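Local coordinates for hypothetical protein SPy2152 (Streptococcus pyogenes, PDB 2FU2) that probably acts as a bacteriocin immunity protein, protecting the cell that carries it from a pyogenecin-like antimicrobial peptide, at residues A34-L37 and E38-M42; A65-S68 and I69-S73; S43-L46 and A47-D51; Q56-T60 and H61-A65. All blocks are in the same frame, centred on the assembly; numbering follows the deposited sequence.

Contact 1: A34-L37 and E38-M42; sequences ASQL and EKEGM
L37 and M42, five residues apart, meet where helix 24-40 of this all-helical bundle comes to its end and the chain turns off toward the next helix. One methyl carries the apolar contact: L37 CD2 lies 4.1 Å from M42 SE, and it comes to 3.5 Å from the backbone carbon C of G41, so it packs against the departing main chain as well as the side chain. In M42, a selenomethionine, CG stands anti to the backbone N and the chain then bends (chi2 61°), which brings SE back to that methyl. This is the tight side: L37 is buried, resting also on L8 and L11 of helix 4-15 and on L46 of helix 44-60. The main chain closes here too. The i to i+4 bonds run from E38 N to A34 O (2.9 Å) through E40 N to Q36 O (2.7 Å), and the last, from G41 N to L37 O, is equally short but bent to 138° at the hydrogen as G41 takes up positive phi. Beyond it, M42 N donates to E4 OE2, tying the exit to the start of the first helix.

The far side is looser, with K39 and E40 exposed to solvent. K39 NZ forms a long salt bridge, 4.0 Å, to E40 OE2, and lies 4.1 Å from Q36 CG. Q36, which also leans on L46, is stretched out along its chain and crosses E40 with amide and carboxylate planes 78° apart, its OE1 stopping 3.7 Å from E40 OE1.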
loop_
_atom_site.group_PDB
_atom_site.type_symbol
_atom_site.label_atom_id
_atom_site.label_comp_id
_atom_site.label_asym_id
_atom_site.label_seq_id
_atom_site.Cartn_x
_atom_site.Cartn_y
_atom_site.Cartn_z
ATOM N N ALA A 34 -4.728 2.280 -4.945
ATOM C CA ALA A 34 -4.934 3.739 -4.663
ATOM C C ALA A 34 -6.029 4.304 -5.558
ATOM O O ALA A 34 -6.845 5.094 -5.076
ATOM C CB ALA A 34 -3.693 4.526 -4.810
ATOM N N SER A 35 -6.116 3.889 -6.835
ATOM C CA SER A 35 -7.200 4.377 -7.685
ATOM C C SER A 35 -8.562 3.895 -7.234
ATOM O O SER A 35 -9.552 4.625 -7.362
ATOM C CB SER A 35 -7.026 3.967 -9.136
ATOM O OG SER A 35 -5.681 4.229 -9.515
ATOM N N GLN A 36 -8.639 2.659 -6.757
ATOM C CA GLN A 36 -9.912 2.139 -6.318
ATOM C C GLN A 36 -10.392 2.910 -5.089
ATOM O O GLN A 36 -11.558 3.258 -4.978
ATOM C CB GLN A 36 -9.812 0.639 -6.077
ATOM C CG GLN A 36 -11.077 0.040 -5.460
ATOM C CD GLN A 36 -10.941 -1.476 -5.108
ATOM O OE1 GLN A 36 -11.803 -2.052 -4.392
ATOM N NE2 GLN A 36 -9.861 -2.118 -5.605
ATOM N N LEU A 37 -9.472 3.161 -4.166
ATOM C CA LEU A 37 -9.725 3.954 -2.971
ATOM C C LEU A 37 -10.185 5.345 -3.355
ATOM O O LEU A 37 -11.252 5.810 -2.949
ATOM C CB LEU A 37 -8.438 4.130 -2.181
ATOM C CG LEU A 37 -8.442 4.042 -0.664
ATOM C CD1 LEU A 37 -7.202 4.692 -0.098
ATOM C CD2 LEU A 37 -9.674 4.624 -0.027
ATOM N N GLU A 38 -9.360 6.033 -4.115
ATOM C CA GLU A 38 -9.742 7.357 -4.538
ATOM C C GLU A 38 -11.148 7.381 -5.125
ATOM O O GLU A 38 -11.952 8.260 -4.795
ATOM C CB GLU A 38 -8.761 7.863 -5.553
ATOM C CG GLU A 38 -8.862 9.336 -5.759
ATOM C CD GLU A 38 -7.615 9.832 -6.421
ATOM O OE1 GLU A 38 -6.897 8.971 -7.003
ATOM O OE2 GLU A 38 -7.353 11.058 -6.353
ATOM N N LYS A 39 -11.433 6.418 -6.000
ATOM C CA LYS A 39 -12.694 6.367 -6.722
ATOM C C LYS A 39 -13.837 5.988 -5.775
ATOM O O LYS A 39 -14.700 6.807 -5.537
ATOM C CB LYS A 39 -12.617 5.416 -7.932
ATOM C CG LYS A 39 -14.003 4.987 -8.511
ATOM C CD LYS A 39 -13.934 3.607 -9.257
ATOM C CE LYS A 39 -13.361 2.462 -8.364
ATOM N NZ LYS A 39 -12.641 1.331 -9.075
ATOM N N GLU A 40 -13.835 4.769 -5.228
ATOM C CA GLU A 40 -14.967 4.247 -4.444
ATOM C C GLU A 40 -14.889 4.556 -2.952
ATOM O O GLU A 40 -15.870 4.332 -2.244
ATOM C CB GLU A 40 -15.049 2.719 -4.564
ATOM C CG GLU A 40 -15.684 2.110 -5.834
ATOM C CD GLU A 40 -15.431 0.572 -5.964
ATOM O OE1 GLU A 40 -14.924 -0.070 -5.003
ATOM O OE2 GLU A 40 -15.760 0.006 -7.035
ATOM N N GLY A 41 -13.746 5.012 -2.445
ATOM C CA GLY A 41 -13.558 5.005 -0.989
ATOM C C GLY A 41 -13.076 3.673 -0.379
ATOM O O GLY A 41 -12.796 2.722 -1.084
HETATM N N MSE A 42 -12.975 3.616 0.946
HETATM C CA MSE A 42 -12.360 2.484 1.668
HETATM C C MSE A 42 -13.347 1.379 1.883
HETATM O O MSE A 42 -14.554 1.596 1.968
HETATM C CB MSE A 42 -11.857 2.965 3.039
HETATM C CG MSE A 42 -10.958 2.046 3.755
HETATM SE SE MSE A 42 -9.264 1.643 2.781
HETATM C CE MSE A 42 -9.452 0.024 2.939
#

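Contact 2: A65-S68 and I69-S73; sequences APKS and IFDLS
The methyl of A65 and the ring of P66 form two bumps against which I69 fits its branches. I69 holds CG1 beside its backbone N and CG2 beside its carbonyl carbon (chi1 -63°), a fork that sends CG2 to A65 CB at 3.8 Å and CG1 to P66 CD at 3.9 Å; the proline ring and the isoleucine run alongside each other in the same direction. A65 also borders the aromatic ring of F70: A65 O comes to 3.5 Å from F70 CE2, at the ring edge and near its plane, while A65 CB stays further off. These bumps cluster about the N-terminus of helix 67-78, where P66 is the N-cap residue. P66 O takes the first-turn bond from I69 N at 3.0 Å, bent to 141°, with the donor standing well above the carbonyl plane. The next carbonyl, K67 O, accepts from D71 N at 2.7 Å. The aliphatic start of K67 fills the hollow before the D71 carboxylate, K67 CG being 3.6 Å from both D71 OD1 and OD2, whereas the ammonium bends away and K67 NZ remains 6.2 Å from D71 OD2. S68 turns inward instead, its hydroxyl hydrogen-bonded to E17, and its side chain fits against K13 and V14 of helix 4-15. On the helix 18-21 side, V19 meets the P66 ring and I20 meets I69.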
loop_
_atom_site.group_PDB
_atom_site.type_symbol
_atom_site.label_atom_id
_atom_site.label_comp_id
_atom_site.label_asym_id
_atom_site.label_seq_id
_atom_site.Cartn_x
_atom_site.Cartn_y
_atom_site.Cartn_z
ATOM N N ALA A 65 12.429 -3.033 3.746
ATOM C CA ALA A 65 11.471 -2.193 3.017
ATOM C C ALA A 65 11.566 -0.806 3.663
ATOM O O ALA A 65 11.843 -0.701 4.879
ATOM C CB ALA A 65 10.061 -2.753 3.148
ATOM N N PRO A 66 11.366 0.255 2.856
ATOM C CA PRO A 66 11.402 1.639 3.341
ATOM C C PRO A 66 10.332 1.876 4.433
ATOM O O PRO A 66 9.324 1.127 4.480
ATOM C CB PRO A 66 11.083 2.432 2.085
ATOM C CG PRO A 66 11.423 1.516 0.951
ATOM C CD PRO A 66 11.095 0.168 1.408
ATOM N N LYS A 67 10.531 2.894 5.278
ATOM C CA LYS A 67 9.615 3.197 6.367
ATOM C C LYS A 67 8.169 3.280 5.878
ATOM O O LYS A 67 7.254 2.782 6.548
ATOM C CB LYS A 67 10.017 4.499 7.109
ATOM C CG LYS A 67 9.088 4.940 8.322
ATOM C CD LYS A 67 9.733 5.831 9.455
ATOM C CE LYS A 67 10.475 7.146 8.946
ATOM N NZ LYS A 67 11.029 8.242 9.946
ATOM N N SER A 68 7.973 3.901 4.704
ATOM C CA SER A 68 6.616 4.150 4.203
ATOM C C SER A 68 5.808 2.867 4.045
ATOM O O SER A 68 4.601 2.845 4.224
ATOM C CB SER A 68 6.661 4.919 2.882
ATOM O OG SER A 68 7.356 4.200 1.883
ATOM N N ILE A 69 6.490 1.791 3.740
ATOM C CA ILE A 69 5.861 0.471 3.543
ATOM C C ILE A 69 5.356 -0.025 4.877
ATOM O O ILE A 69 4.206 -0.452 5.018
ATOM C CB ILE A 69 6.857 -0.476 2.890
ATOM C CG1 ILE A 69 7.206 0.077 1.488
ATOM C CG2 ILE A 69 6.338 -1.947 2.869
ATOM C CD1 ILE A 69 6.954 -0.856 0.311
ATOM N N PHE A 70 6.196 0.104 5.878
ATOM C CA PHE A 70 5.773 -0.241 7.223
ATOM C C PHE A 70 4.698 0.676 7.768
ATOM O O PHE A 70 3.803 0.209 8.500
ATOM C CB PHE A 70 6.962 -0.286 8.157
ATOM C CG PHE A 70 7.853 -1.508 7.950
ATOM C CD1 PHE A 70 7.393 -2.799 8.269
ATOM C CD2 PHE A 70 9.154 -1.363 7.428
ATOM C CE1 PHE A 70 8.249 -3.947 8.075
ATOM C CE2 PHE A 70 10.006 -2.467 7.258
ATOM C CZ PHE A 70 9.565 -3.757 7.569
ATOM N N ASP A 71 4.802 1.976 7.454
ATOM C CA ASP A 71 3.781 2.922 7.800
ATOM C C ASP A 71 2.379 2.569 7.235
ATOM O O ASP A 71 1.423 2.398 7.993
ATOM C CB ASP A 71 4.183 4.313 7.310
ATOM C CG ASP A 71 5.266 4.959 8.156
ATOM O OD1 ASP A 71 5.683 4.427 9.217
ATOM O OD2 ASP A 71 5.721 6.031 7.715
ATOM N N LEU A 72 2.268 2.488 5.907
ATOM C CA LEU A 72 1.122 1.903 5.237
ATOM C C LEU A 72 0.681 0.575 5.831
ATOM O O LEU A 72 -0.497 0.369 6.153
ATOM C CB LEU A 72 1.418 1.685 3.733
ATOM C CG LEU A 72 0.300 1.069 2.912
ATOM C CD1 LEU A 72 -1.073 1.824 3.096
ATOM C CD2 LEU A 72 0.708 1.089 1.439
ATOM N N SER A 73 1.583 -0.348 5.947
ATOM C CA SER A 73 1.187 -1.654 6.547
ATOM C C SER A 73 0.441 -1.469 7.876
ATOM O O SER A 73 -0.581 -2.082 8.093
ATOM C CB SER A 73 2.408 -2.507 6.828
ATOM O OG SER A 73 2.020 -3.744 7.381
#

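Contact 3: S43-L46 and A47-D51; sequences SSLL and ATKID
T48 grips S44 O twice, with two donors of one residue. The backbone bond from T48 N is 3.0 Å long; the second, from T48 OG1 at 3.2 Å, arrives 36° above the carbonyl plane, the hydroxyl being held beside its own backbone N (chi1 -73°). Plain main-chain bonds continue the first turns of helix 44-60: A47 N to S43 O, K49 N to L45 O, and I50 N to L46 O, which is nearly straight at 172°. Capping is by a side chain. S43, the N-cap, offers OG to L46 N at 3.2 Å, so an amide with no preceding turn to bond to is satisfied.

Side-chain packing divides by side. On the exposed one, the bent end of K49 crosses L45, its CE 3.8 Å from L45 CG. On the buried one the contact is apolar: I50 CD1 sits 3.9 Å from L46 CG, the two side chains crossing aslant. This inner pair belongs to the core of the bundle: L46 leans on L33, Q36 and L37 of helix 24-40, and I50 bridges L33 there to L72 and V76 of helix 67-78, while D51 forms a salt bridge across to K77 of that last helix.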
loop_
_atom_site.group_PDB
_atom_site.type_symbol
_atom_site.label_atom_id
_atom_site.label_comp_id
_atom_site.label_asym_id
_atom_site.label_seq_id
_atom_site.Cartn_x
_atom_site.Cartn_y
_atom_site.Cartn_z
ATOM N N SER A 43 -12.847 0.180 2.040
ATOM C CA SER A 43 -13.722 -0.929 2.356
ATOM C C SER A 43 -12.878 -1.992 3.018
ATOM O O SER A 43 -11.662 -1.980 2.890
ATOM C CB SER A 43 -14.388 -1.469 1.077
ATOM O OG SER A 43 -13.392 -1.857 0.151
ATOM N N SER A 44 -13.550 -2.848 3.770
ATOM C CA SER A 44 -13.069 -4.091 4.331
ATOM C C SER A 44 -12.258 -4.861 3.305
ATOM O O SER A 44 -11.091 -5.210 3.549
ATOM C CB SER A 44 -14.302 -4.925 4.663
ATOM O OG SER A 44 -14.039 -5.934 5.607
ATOM N N LEU A 45 -12.882 -5.112 2.151
ATOM C CA LEU A 45 -12.255 -5.793 1.045
ATOM C C LEU A 45 -10.930 -5.174 0.622
ATOM O O LEU A 45 -9.908 -5.868 0.518
ATOM C CB LEU A 45 -13.215 -5.771 -0.116
ATOM C CG LEU A 45 -12.971 -6.890 -1.103
ATOM C CD1 LEU A 45 -13.091 -8.236 -0.400
ATOM C CD2 LEU A 45 -13.983 -6.771 -2.251
ATOM N N LEU A 46 -10.952 -3.864 0.390
ATOM C CA LEU A 46 -9.798 -3.131 -0.105
ATOM C C LEU A 46 -8.655 -3.154 0.943
ATOM O O LEU A 46 -7.470 -3.270 0.602
ATOM C CB LEU A 46 -10.210 -1.703 -0.517
ATOM C CG LEU A 46 -9.161 -0.698 -1.054
ATOM C CD1 LEU A 46 -8.354 -1.248 -2.200
ATOM C CD2 LEU A 46 -9.815 0.562 -1.537
ATOM N N ALA A 47 -9.046 -3.056 2.210
ATOM C CA ALA A 47 -8.126 -3.100 3.315
ATOM C C ALA A 47 -7.362 -4.407 3.197
ATOM O O ALA A 47 -6.141 -4.436 3.257
ATOM C CB ALA A 47 -8.912 -3.073 4.641
ATOM N N THR A 48 -8.131 -5.471 2.982
ATOM C CA THR A 48 -7.634 -6.841 2.865
ATOM C C THR A 48 -6.672 -6.992 1.745
ATOM O O THR A 48 -5.606 -7.596 1.978
ATOM C CB THR A 48 -8.766 -7.791 2.709
ATOM O OG1 THR A 48 -9.394 -7.873 3.987
ATOM C CG2 THR A 48 -8.254 -9.200 2.396
ATOM N N LYS A 49 -7.029 -6.411 0.568
ATOM C CA LYS A 49 -6.188 -6.410 -0.602
ATOM C C LYS A 49 -4.889 -5.645 -0.399
ATOM O O LYS A 49 -3.840 -6.140 -0.747
ATOM C CB LYS A 49 -6.903 -5.916 -1.855
ATOM C CG LYS A 49 -8.138 -6.691 -2.231
ATOM C CD LYS A 49 -8.796 -6.051 -3.446
ATOM C CE LYS A 49 -10.186 -6.659 -3.741
ATOM N NZ LYS A 49 -10.282 -8.181 -3.621
ATOM N N ILE A 50 -4.933 -4.451 0.157
ATOM C CA ILE A 50 -3.666 -3.739 0.406
ATOM C C ILE A 50 -2.830 -4.504 1.433
ATOM O O ILE A 50 -1.653 -4.742 1.246
ATOM C CB ILE A 50 -3.918 -2.295 0.900
ATOM C CG1 ILE A 50 -4.633 -1.406 -0.172
ATOM C CG2 ILE A 50 -2.565 -1.613 1.403
ATOM C CD1 ILE A 50 -5.571 -0.269 0.410
ATOM N N ASP A 51 -3.457 -4.941 2.505
ATOM C CA ASP A 51 -2.752 -5.774 3.491
ATOM C C ASP A 51 -1.976 -6.946 2.841
ATOM O O ASP A 51 -0.752 -7.085 3.091
ATOM C CB ASP A 51 -3.705 -6.267 4.574
ATOM C CG ASP A 51 -2.986 -6.788 5.784
ATOM O OD1 ASP A 51 -2.015 -6.174 6.225
ATOM O OD2 ASP A 51 -3.389 -7.830 6.308
#

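Contact 4: Q56-T60 and H61-A65; sequences QYILT and HQFDA
I58 O, near the end of helix 44-60, accepts bonds from two amides. F63 N binds it at 3.1 Å and almost straight (172°), and H61 N adds a weak bond while giving its better one to Y57 O at 3.0 Å. The bond from F63 N to I58 O, together with a weak one from Q62 N to L59 O, makes a Schellman motif, a common way to end an alpha helix, with Q62 at positive phi as the C-prime residue; H61 to D64 then forms a type I' turn. F63 is folded back on the helix: its CD1 lies 3.5 Å from I58 CG2, the side chains crossing near a right angle, while the L59 side chain runs beside that of F63, its CD2 touching F63 CZ.

Y57 and H61 form an offset stack, centroids 4.1 Å apart and planes 21° from parallel. H61 CD2 sits over the centre of the tyrosine ring, which the first torsion (CG opposite the backbone N, chi1 -174°) sets beneath it. A65 CB comes in at the edge of the same ring, 3.7 Å from Y57 CE2. A water bridges the turn to the helix, 2.9 Å from Y57 OH and donating to D64 O at 2.7 Å. Beyond the loop, Y57 packs edge-to-face with F26 of helix 24-40 and touches V19 and I20 of helix 18-21, and with I58 it meets I69 of helix 67-78.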
loop_
_atom_site.group_PDB
_atom_site.type_symbol
_atom_site.label_atom_id
_atom_site.label_comp_id
_atom_site.label_asym_id
_atom_site.label_seq_id
_atom_site.Cartn_x
_atom_site.Cartn_y
_atom_site.Cartn_z
ATOM N N GLN A 56 3.043 -9.243 1.244
ATOM C CA GLN A 56 3.763 -9.874 0.171
ATOM C C GLN A 56 5.039 -9.093 -0.108
ATOM O O GLN A 56 6.097 -9.680 -0.243
ATOM C CB GLN A 56 2.883 -9.923 -1.063
ATOM C CG GLN A 56 3.643 -9.981 -2.401
ATOM C CD GLN A 56 2.735 -10.261 -3.612
ATOM O OE1 GLN A 56 1.650 -9.687 -3.754
ATOM N NE2 GLN A 56 3.181 -11.128 -4.484
ATOM N N TYR A 57 4.948 -7.755 -0.162
ATOM C CA TYR A 57 6.152 -6.951 -0.387
ATOM C C TYR A 57 7.173 -7.151 0.772
ATOM O O TYR A 57 8.400 -7.455 0.571
ATOM C CB TYR A 57 5.810 -5.476 -0.561
ATOM C CG TYR A 57 7.015 -4.741 -0.929
ATOM C CD1 TYR A 57 7.316 -4.521 -2.256
ATOM C CD2 TYR A 57 7.945 -4.361 0.053
ATOM C CE1 TYR A 57 8.526 -3.881 -2.627
ATOM C CE2 TYR A 57 9.159 -3.718 -0.290
ATOM C CZ TYR A 57 9.444 -3.479 -1.642
ATOM O OH TYR A 57 10.625 -2.864 -2.005
ATOM N N ILE A 58 6.664 -7.018 1.997
ATOM C CA ILE A 58 7.570 -7.132 3.193
ATOM C C ILE A 58 8.266 -8.508 3.236
ATOM O O ILE A 58 9.504 -8.614 3.350
ATOM C CB ILE A 58 6.829 -6.808 4.529
ATOM C CG1 ILE A 58 6.292 -5.370 4.484
ATOM C CG2 ILE A 58 7.748 -6.964 5.681
ATOM C CD1 ILE A 58 5.404 -4.960 5.664
ATOM N N LEU A 59 7.472 -9.564 3.109
ATOM C CA LEU A 59 8.039 -10.907 3.210
ATOM C C LEU A 59 9.021 -11.182 2.032
ATOM O O LEU A 59 10.044 -11.860 2.212
ATOM C CB LEU A 59 6.914 -11.898 3.265
ATOM C CG LEU A 59 6.009 -11.862 4.521
ATOM C CD1 LEU A 59 4.969 -12.992 4.441
ATOM C CD2 LEU A 59 6.821 -12.059 5.822
ATOM N N THR A 60 8.717 -10.632 0.844
ATOM C CA THR A 60 9.490 -10.933 -0.338
ATOM C C THR A 60 10.856 -10.302 -0.150
ATOM O O THR A 60 11.843 -10.808 -0.635
ATOM C CB THR A 60 8.804 -10.422 -1.645
ATOM O OG1 THR A 60 7.599 -11.154 -1.879
ATOM C CG2 THR A 60 9.673 -10.668 -2.865
ATOM N N HIS A 61 10.888 -9.167 0.547
ATOM C CA HIS A 61 12.124 -8.430 0.723
ATOM C C HIS A 61 12.772 -8.622 2.062
ATOM O O HIS A 61 13.572 -7.816 2.456
ATOM C CB HIS A 61 11.862 -6.982 0.494
ATOM C CG HIS A 61 11.625 -6.668 -0.932
ATOM N ND1 HIS A 61 12.659 -6.353 -1.793
ATOM C CD2 HIS A 61 10.489 -6.688 -1.674
ATOM C CE1 HIS A 61 12.159 -6.155 -3.003
ATOM N NE2 HIS A 61 10.844 -6.334 -2.953
ATOM N N GLN A 62 12.391 -9.671 2.768
ATOM C CA GLN A 62 13.012 -10.026 4.067
ATOM C C GLN A 62 13.027 -8.891 5.095
ATOM O O GLN A 62 13.986 -8.739 5.829
ATOM C CB GLN A 62 14.418 -10.599 3.855
ATOM C CG GLN A 62 14.446 -11.712 2.761
ATOM C CD GLN A 62 13.549 -12.915 3.117
ATOM O OE1 GLN A 62 12.707 -13.333 2.310
ATOM N NE2 GLN A 62 13.702 -13.443 4.349
ATOM N N PHE A 63 11.925 -8.124 5.147
ATOM C CA PHE A 63 11.730 -7.052 6.100
ATOM C C PHE A 63 12.640 -5.867 5.768
ATOM O O PHE A 63 12.756 -4.930 6.537
ATOM C CB PHE A 63 11.874 -7.586 7.536
ATOM C CG PHE A 63 10.972 -8.747 7.804
ATOM C CD1 PHE A 63 9.657 -8.539 8.198
ATOM C CD2 PHE A 63 11.394 -10.052 7.550
ATOM C CE1 PHE A 63 8.783 -9.610 8.379
ATOM C CE2 PHE A 63 10.543 -11.134 7.740
ATOM C CZ PHE A 63 9.214 -10.894 8.159
ATOM N N ASP A 64 13.241 -5.901 4.589
ATOM C CA ASP A 64 14.057 -4.785 4.106
ATOM C C ASP A 64 13.186 -3.954 3.160
ATOM O O ASP A 64 13.178 -4.158 1.939
ATOM C CB ASP A 64 15.336 -5.304 3.395
ATOM C CG ASP A 64 16.309 -4.194 3.035
ATOM O OD1 ASP A 64 16.051 -3.000 3.393
ATOM O OD2 ASP A 64 17.342 -4.527 2.390
ATOM N N ALA A 65 12.429 -3.033 3.746
ATOM C CA ALA A 65 11.471 -2.193 3.017
ATOM C C ALA A 65 11.566 -0.806 3.663
ATOM O O ALA A 65 11.843 -0.701 4.879
ATOM C CB ALA A 65 10.061 -2.753 3.148
HETATM O O HOH W 1 12.849 -2.538 -0.181
#

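The four contacts follow the chain in the order 1, 3, 4, 2 and mark helix ends. Contacts 1 and 3, with centres 11 Å apart, lie on either side of the turn between helices 24-40 and 44-60, and L37 CA meets L46 CD2 at 3.7 Å. Contacts 4 and 2, centres 10 Å apart, share A65 and frame the opposite turn, where I69 CD1 packs 3.7 Å from Y57 CD2 and F70 CZ lies 3.6 Å from F63 O. Contacts 1 and 4, centres about 25 Å apart, stand at opposite sides of the chain's centre. Between the two ends, L72 CD1 touches I50 CG2 at 4.1 Å, linking contacts 2 and 3 through the core.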